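Local coordinates for protein AlkZ (Streptomyces sahachiroi, PDB 5UUJ) that belongs to the AlkZ-like family of DNA glycosylases, a sequence family placed in the helix-turn-helix clan, and is rich in helices, at residues S113-T116 / P117-D121; T186-P190 / A191-G195; T226-R229 / W230-L233. One frame throughout, in Å; residues are numbered along the deposited sequence.

In the fold
Following the chain from its N terminus, the three contacts come in series, neither nesting nor crossing; contacts 1 and 2 each close a local turn, while contact 3 stays within the last turns of one helix. Contact 1 turns the chain from helix 107-113 into helix 117-130. Contact 2 takes it from strand 186-188, the middle strand of a three-stranded antiparallel sheet, into the short helix 190-194. Contact 3 lies in helix 224-232, packed against helices 204-219 and 91-100, and is the one nearest the middle of the molecule. The centres of contacts 1 and 2 are about 23 Å apart, those of contacts 2 and 3 about 27 Å, and no two contacts touch.

Contact 1 (S113-T116 / P117-D121); sequences SGVT and PRQVD
Gln119 folds its side chain back over Thr116, the two crossing at a slant, and brings its amide oxygen to the start of the helix. With CG turned away from its own carbonyl carbon (chi1 -77°) and the chain extended beyond it, OE1 arrives 2.9 Å from Thr116 N. That bond is almost perfectly straight, 178° at the hydrogen, and meets OE1 on a lone pair in the carbonyl plane. In return Thr116 turns its hydroxyl inward: OG1 sits between its own N and carbonyl carbon (chi1 70°) and accepts from Gln119 N at 3.1 Å. A weak bond from Thr116 OG1 to Gln119 OE1, 3.3 Å long, closes the pattern. This reciprocal pair is a capping box, with Thr116 as N-cap of helix 117-130 and Pro117 as its first residue. Thr116 O meanwhile accepts the helical bond from Val120 N. On the apolar side of the turn, Val115 CG1 lies 3.6 Å from Gln119 CB. The same methyl reaches Val120 CG2 at 3.9 Å, the two valines crossing at about a right angle. Met154 and Val165 pack on Val115, while Trp104 and Pro168 lie against Val120, setting this side against neighbouring loops and helix 162-172. Upstream, where helix 107-113 ends and Gly114 takes a positive phi, Ser113 OG accepts from Val115 N at 3.1 Å in an ST turn.

Contact 2 (T186-P190 / A191-G195); sequences TFTLP and ASQFG
Ser192 and Gln193 both donate to the carbonyl of Leu189, the residue just ahead of the helix. Among these hydrogen bonds, Gln193 N comes nearly along the C=O axis at 3.1 Å from Leu189 O, whereas Ser192 OG approaches the same oxygen from an angle, tilted 21° from the carbonyl plane. The serine hydroxyl can reach back because OG is held between its own N and carbonyl carbon (chi1 69°). Leu189 O thus accepts two bonds, with a weak third from Ser192 N. One residue on, Phe194 N donates to Pro190 O at 3.0 Å. Two side chains are bonded outside the turn: Gln193 NE2 donates to His177 O, and Thr188 OG1 is bonded to Val134 O, so both polar groups are tied to the strands and loops alongside.

The remaining contacts are van der Waals packing. Thr188 lays its methyl on the amide end of Gln193, whose chain crosses it at about a right angle; CG2 lies 3.6 Å from Gln193 NE2. Leu189 CD2 meets Ala191 CB at 4.0 Å. The Phe194 ring lies obliquely by the first turn, with CD2 3.2 Å from Pro190 O and 4.3 Å from Pro190 CB. One face of this ring carries Gln193 CG over its centre, 4.0 Å above the plane, and Met74 and Cys176 pack against both Pro190 and Phe194.

The whole is a strand-to-helix junction: the middle strand 186-188 of a three-stranded antiparallel sheet passes through the N-cap residue Leu189 into a helix opened by proline, which lasts little more than one turn before Gly195 leaves it with a positive phi.

Contact 3 (T226-R229 / W230-L233); sequences TFDR and WLSL
The closing turns of helix 224-232 carry this contact, side chains meeting three and four residues apart until Leu233 leaves the helix with a positive phi. Successive i to i+4 backbone bonds run from Trp230 N to Thr226 O through to Leu233 N, which donates to Arg229 O at 3.0 Å. On the buried side, Phe227 and Trp230 cross obliquely, their six-membered rings 5.8 Å apart at the centroids and their planes at 45°. The closest approach is from Phe227 CE1 to Trp230 CZ3, 3.8 Å. Phe227 O lies at the indole's edge, near its plane, 3.6 Å from Trp230 CE3. Leu231 lies alongside Phe227, their side chains heading in a common direction, and touches its ring obliquely, CD2 being 4.1 Å from Phe227 CE2. Tyr215 of helix 204-219 meets both rings, edge-to-face with Phe227, while Leu97 and Met98 of helix 91-100 cover Leu231, so both neighbouring helices pack on this part of the helix. The polar pair lies farther round. Asp228 swings CG anti to its backbone N (chi1 -164°), which brings OD1 within bonding distance of the Ser232 hydroxyl. Its OD1 also accepts from Thr236 OG1, which links the helix end to the loop that follows, and Leu231 CD2 approaches the same oxygen to 3.7 Å. Ser232 OG donates to Asp228 OD1 at 2.9 Å, coming from above the carboxylate, 50° out of its plane.

Contact 1 (S113-T116 / P117-D121)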
loop_
_atom_site.group_PDB
_atom_site.type_symbol
_atom_site.label_atom_id
_atom_site.label_comp_id
_atom_site.label_asym_id
_atom_site.label_seq_id
_atom_site.Cartn_x
_atom_site.Cartn_y
_atom_site.Cartn_z
ATOM N N SER A 113 -13.372 19.561 7.724
ATOM C CA SER A 113 -12.101 19.800 8.406
ATOM C C SER A 113 -12.069 21.113 9.183
ATOM O O SER A 113 -11.401 21.216 10.212
ATOM C CB SER A 113 -10.955 19.802 7.396
ATOM O OG SER A 113 -10.988 20.983 6.611
ATOM N N GLY A 114 -12.768 22.121 8.672
ATOM C CA GLY A 114 -12.739 23.448 9.263
ATOM C C GLY A 114 -11.492 24.225 8.874
ATOM O O GLY A 114 -11.122 25.192 9.543
ATOM N N VAL A 115 -10.849 23.799 7.790
ATOM C CA VAL A 115 -9.627 24.435 7.299
ATOM C C VAL A 115 -9.781 24.793 5.823
ATOM O O VAL A 115 -10.120 23.938 5.004
ATOM C CB VAL A 115 -8.397 23.517 7.473
ATOM C CG1 VAL A 115 -7.109 24.275 7.167
ATOM C CG2 VAL A 115 -8.351 22.949 8.879
ATOM N N THR A 116 -9.529 26.052 5.485
ATOM C CA THR A 116 -9.671 26.509 4.109
ATOM C C THR A 116 -8.440 26.123 3.284
ATOM O O THR A 116 -7.402 25.784 3.845
ATOM C CB THR A 116 -9.869 28.034 4.038
ATOM O OG1 THR A 116 -8.650 28.697 4.397
ATOM C CG2 THR A 116 -10.991 28.475 4.972
ATOM N N PRO A 117 -8.559 26.162 1.945
ATOM C CA PRO A 117 -7.403 25.901 1.078
ATOM C C PRO A 117 -6.257 26.881 1.327
ATOM O O PRO A 117 -5.091 26.481 1.300
ATOM C CB PRO A 117 -7.974 26.071 -0.334
ATOM C CG PRO A 117 -9.430 25.802 -0.188
ATOM C CD PRO A 117 -9.801 26.325 1.169
ATOM N N ARG A 118 -6.590 28.145 1.561
ATOM C CA ARG A 118 -5.579 29.145 1.886
ATOM C C ARG A 118 -4.816 28.714 3.131
ATOM O O ARG A 118 -3.588 28.795 3.184
ATOM C CB ARG A 118 -6.216 30.520 2.106
ATOM C CG ARG A 118 -5.223 31.626 2.453
ATOM C CD ARG A 118 -4.409 32.050 1.245
ATOM N NE ARG A 118 -3.179 32.746 1.625
ATOM C CZ ARG A 118 -1.982 32.172 1.733
ATOM N NH1 ARG A 118 -1.825 30.876 1.486
ATOM N NH2 ARG A 118 -0.930 32.900 2.088
ATOM N N GLN A 119 -5.558 28.247 4.127
ATOM C CA GLN A 119 -4.972 27.837 5.395
ATOM C C GLN A 119 -4.149 26.555 5.274
ATOM O O GLN A 119 -3.191 26.363 6.017
ATOM C CB GLN A 119 -6.067 27.657 6.441
ATOM C CG GLN A 119 -6.575 28.966 7.008
ATOM C CD GLN A 119 -7.823 28.790 7.841
ATOM O OE1 GLN A 119 -8.641 27.909 7.579
ATOM N NE2 GLN A 119 -7.977 29.629 8.858
ATOM N N VAL A 120 -4.524 25.675 4.350
ATOM C CA VAL A 120 -3.742 24.465 4.111
ATOM C C VAL A 120 -2.359 24.858 3.591
ATOM O O VAL A 120 -1.350 24.295 4.012
ATOM C CB VAL A 120 -4.443 23.511 3.113
ATOM C CG1 VAL A 120 -3.505 22.396 2.659
ATOM C CG2 VAL A 120 -5.687 22.909 3.745
ATOM N N ASP A 121 -2.316 25.838 2.692
ATOM C CA ASP A 121 -1.047 26.328 2.161
ATOM C C ASP A 121 -0.188 26.921 3.271
ATOM O O ASP A 121 1.012 26.657 3.344
ATOM C CB ASP A 121 -1.276 27.379 1.071
ATOM C CG ASP A 121 -1.855 26.792 -0.203
ATOM O OD1 ASP A 121 -1.876 25.549 -0.347
ATOM O OD2 ASP A 121 -2.281 27.585 -1.071
#

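Contact 2 (T186-P190 / A191-G195)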
loop_
_atom_site.group_PDB
_atom_site.type_symbol
_atom_site.label_atom_id
_atom_site.label_comp_id
_atom_site.label_asym_id
_atom_site.label_seq_id
_atom_site.Cartn_x
_atom_site.Cartn_y
_atom_site.Cartn_z
ATOM N N THR A 186 5.712 10.418 16.319
ATOM C CA THR A 186 6.319 11.725 16.094
ATOM C C THR A 186 6.272 12.090 14.619
ATOM O O THR A 186 6.109 11.221 13.762
ATOM C CB THR A 186 7.786 11.767 16.553
ATOM O OG1 THR A 186 8.570 10.886 15.739
ATOM C CG2 THR A 186 7.910 11.365 18.015
ATOM N N PHE A 187 6.426 13.380 14.337
ATOM C CA PHE A 187 6.449 13.888 12.971
ATOM C C PHE A 187 7.751 14.632 12.710
ATOM O O PHE A 187 8.333 15.213 13.626
ATOM C CB PHE A 187 5.263 14.820 12.715
ATOM C CG PHE A 187 3.925 14.151 12.834
ATOM C CD1 PHE A 187 3.372 13.487 11.755
ATOM C CD2 PHE A 187 3.218 14.191 14.023
ATOM C CE1 PHE A 187 2.140 12.874 11.858
ATOM C CE2 PHE A 187 1.985 13.578 14.132
ATOM C CZ PHE A 187 1.447 12.918 13.045
ATOM N N THR A 188 8.205 14.619 11.459
ATOM C CA THR A 188 9.382 15.387 11.079
ATOM C C THR A 188 9.384 15.675 9.576
ATOM O O THR A 188 8.537 15.173 8.836
ATOM C CB THR A 188 10.688 14.655 11.481
ATOM O OG1 THR A 188 11.784 15.574 11.445
ATOM C CG2 THR A 188 10.973 13.469 10.560
ATOM N N LEU A 189 10.329 16.504 9.142
ATOM C CA LEU A 189 10.462 16.870 7.734
ATOM C C LEU A 189 11.230 15.787 6.969
ATOM O O LEU A 189 12.351 15.441 7.354
ATOM C CB LEU A 189 11.180 18.215 7.604
ATOM C CG LEU A 189 11.274 18.815 6.202
ATOM C CD1 LEU A 189 9.913 19.332 5.750
ATOM C CD2 LEU A 189 12.308 19.923 6.169
ATOM N N PRO A 190 10.632 15.241 5.892
ATOM C CA PRO A 190 11.313 14.217 5.087
ATOM C C PRO A 190 12.705 14.640 4.610
ATOM O O PRO A 190 13.640 13.835 4.633
ATOM C CB PRO A 190 10.365 14.026 3.899
ATOM C CG PRO A 190 9.020 14.355 4.449
ATOM C CD PRO A 190 9.244 15.456 5.438
ATOM N N ALA A 191 12.839 15.896 4.199
ATOM C CA ALA A 191 14.110 16.401 3.689
ATOM C C ALA A 191 15.224 16.317 4.735
ATOM O O ALA A 191 16.341 15.919 4.418
ATOM C CB ALA A 191 13.948 17.835 3.209
ATOM N N SER A 192 14.923 16.681 5.978
ATOM C CA SER A 192 15.946 16.700 7.020
ATOM C C SER A 192 16.250 15.298 7.550
ATOM O O SER A 192 17.372 15.018 7.965
ATOM C CB SER A 192 15.523 17.616 8.178
ATOM O OG SER A 192 14.426 17.081 8.899
ATOM N N GLN A 193 15.261 14.410 7.529
ATOM C CA GLN A 193 15.461 13.060 8.055
ATOM C C GLN A 193 16.208 12.154 7.081
ATOM O O GLN A 193 17.005 11.319 7.501
ATOM C CB GLN A 193 14.120 12.416 8.419
ATOM C CG GLN A 193 14.264 11.016 8.995
ATOM C CD GLN A 193 13.024 10.546 9.730
ATOM O OE1 GLN A 193 13.052 10.350 10.945
ATOM N NE2 GLN A 193 11.930 10.357 8.998
ATOM N N PHE A 194 15.956 12.319 5.787
ATOM C CA PHE A 194 16.475 11.384 4.791
ATOM C C PHE A 194 17.608 11.958 3.936
ATOM O O PHE A 194 18.239 11.227 3.176
ATOM C CB PHE A 194 15.326 10.906 3.902
ATOM C CG PHE A 194 14.250 10.187 4.663
ATOM C CD1 PHE A 194 14.502 8.949 5.236
ATOM C CD2 PHE A 194 12.994 10.751 4.823
ATOM C CE1 PHE A 194 13.519 8.285 5.949
ATOM C CE2 PHE A 194 12.005 10.090 5.534
ATOM C CZ PHE A 194 12.271 8.858 6.098
ATOM N N GLY A 195 17.866 13.256 4.067
ATOM C CA GLY A 195 18.999 13.884 3.410
ATOM C C GLY A 195 19.099 13.617 1.917
ATOM O O GLY A 195 18.165 13.882 1.162
#

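Contact 3 (T226-R229 / W230-L233)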
loop_
_atom_site.group_PDB
_atom_site.type_symbol
_atom_site.label_atom_id
_atom_site.label_comp_id
_atom_site.label_asym_id
_atom_site.label_seq_id
_atom_site.Cartn_x
_atom_site.Cartn_y
_atom_site.Cartn_z
ATOM N N THR A 226 -8.751 0.656 -12.758
ATOM C CA THR A 226 -8.183 -0.135 -11.675
ATOM C C THR A 226 -6.994 0.585 -11.050
ATOM O O THR A 226 -6.824 0.574 -9.830
ATOM C CB THR A 226 -7.752 -1.521 -12.182
ATOM O OG1 THR A 226 -8.914 -2.250 -12.601
ATOM C CG2 THR A 226 -7.029 -2.308 -11.099
ATOM N N PHE A 227 -6.180 1.220 -11.888
ATOM C CA PHE A 227 -5.023 1.961 -11.409
ATOM C C PHE A 227 -5.430 3.112 -10.492
ATOM O O PHE A 227 -4.880 3.270 -9.400
ATOM C CB PHE A 227 -4.209 2.504 -12.582
ATOM C CG PHE A 227 -3.178 3.518 -12.179
ATOM C CD1 PHE A 227 -1.983 3.119 -11.606
ATOM C CD2 PHE A 227 -3.409 4.870 -12.364
ATOM C CE1 PHE A 227 -1.035 4.048 -11.230
ATOM C CE2 PHE A 227 -2.461 5.806 -11.992
ATOM C CZ PHE A 227 -1.273 5.392 -11.423
ATOM N N ASP A 228 -6.399 3.909 -10.932
ATOM C CA ASP A 228 -6.790 5.102 -10.192
ATOM C C ASP A 228 -7.635 4.730 -8.973
ATOM O O ASP A 228 -7.724 5.501 -8.020
ATOM C CB ASP A 228 -7.549 6.074 -11.101
ATOM C CG ASP A 228 -7.633 7.483 -10.521
ATOM O OD1 ASP A 228 -6.681 7.911 -9.836
ATOM O OD2 ASP A 228 -8.648 8.167 -10.760
ATOM N N ARG A 229 -8.244 3.548 -9.000
ATOM C CA ARG A 229 -8.941 3.040 -7.822
ATOM C C ARG A 229 -7.935 2.743 -6.714
ATOM O O ARG A 229 -8.138 3.114 -5.557
ATOM C CB ARG A 229 -9.745 1.779 -8.144
ATOM C CG ARG A 229 -10.471 1.220 -6.922
ATOM C CD ARG A 229 -11.513 0.188 -7.285
ATOM N NE ARG A 229 -10.904 -1.067 -7.721
ATOM C CZ ARG A 229 -11.235 -1.735 -8.824
ATOM N NH1 ARG A 229 -12.182 -1.282 -9.640
ATOM N NH2 ARG A 229 -10.611 -2.868 -9.117
ATOM N N TRP A 230 -6.852 2.066 -7.078
ATOM C CA TRP A 230 -5.755 1.810 -6.153
ATOM C C TRP A 230 -5.126 3.118 -5.677
ATOM O O TRP A 230 -4.877 3.299 -4.486
ATOM C CB TRP A 230 -4.695 0.928 -6.817
ATOM C CG TRP A 230 -3.378 0.938 -6.115
ATOM C CD1 TRP A 230 -3.030 0.214 -5.012
ATOM C CD2 TRP A 230 -2.222 1.706 -6.473
ATOM N NE1 TRP A 230 -1.731 0.488 -4.657
ATOM C CE2 TRP A 230 -1.212 1.399 -5.537
ATOM C CE3 TRP A 230 -1.942 2.623 -7.491
ATOM C CZ2 TRP A 230 0.054 1.977 -5.588
ATOM C CZ3 TRP A 230 -0.683 3.195 -7.542
ATOM C CH2 TRP A 230 0.300 2.869 -6.595
ATOM N N LEU A 231 -4.891 4.032 -6.612
ATOM C CA LEU A 231 -4.211 5.283 -6.307
ATOM C C LEU A 231 -5.019 6.184 -5.380
ATOM O O LEU A 231 -4.503 6.661 -4.370
ATOM C CB LEU A 231 -3.895 6.045 -7.599
ATOM C CG LEU A 231 -3.108 7.350 -7.436
ATOM C CD1 LEU A 231 -1.668 7.075 -7.014
ATOM C CD2 LEU A 231 -3.145 8.163 -8.720
ATOM N N SER A 232 -6.284 6.420 -5.723
ATOM C CA SER A 232 -7.047 7.488 -5.084
ATOM C C SER A 232 -8.552 7.248 -5.028
ATOM O O SER A 232 -9.318 8.195 -4.871
ATOM C CB SER A 232 -6.787 8.797 -5.825
ATOM O OG SER A 232 -7.364 8.755 -7.116
ATOM N N LEU A 233 -8.974 5.993 -5.143
ATOM C CA LEU A 233 -10.395 5.666 -5.238
ATOM C C LEU A 233 -11.043 6.471 -6.363
ATOM O O LEU A 233 -12.110 7.064 -6.192
ATOM C CB LEU A 233 -11.110 5.928 -3.906
ATOM C CG LEU A 233 -10.608 5.135 -2.695
ATOM C CD1 LEU A 233 -11.384 5.520 -1.442
ATOM C CD2 LEU A 233 -10.713 3.636 -2.939
#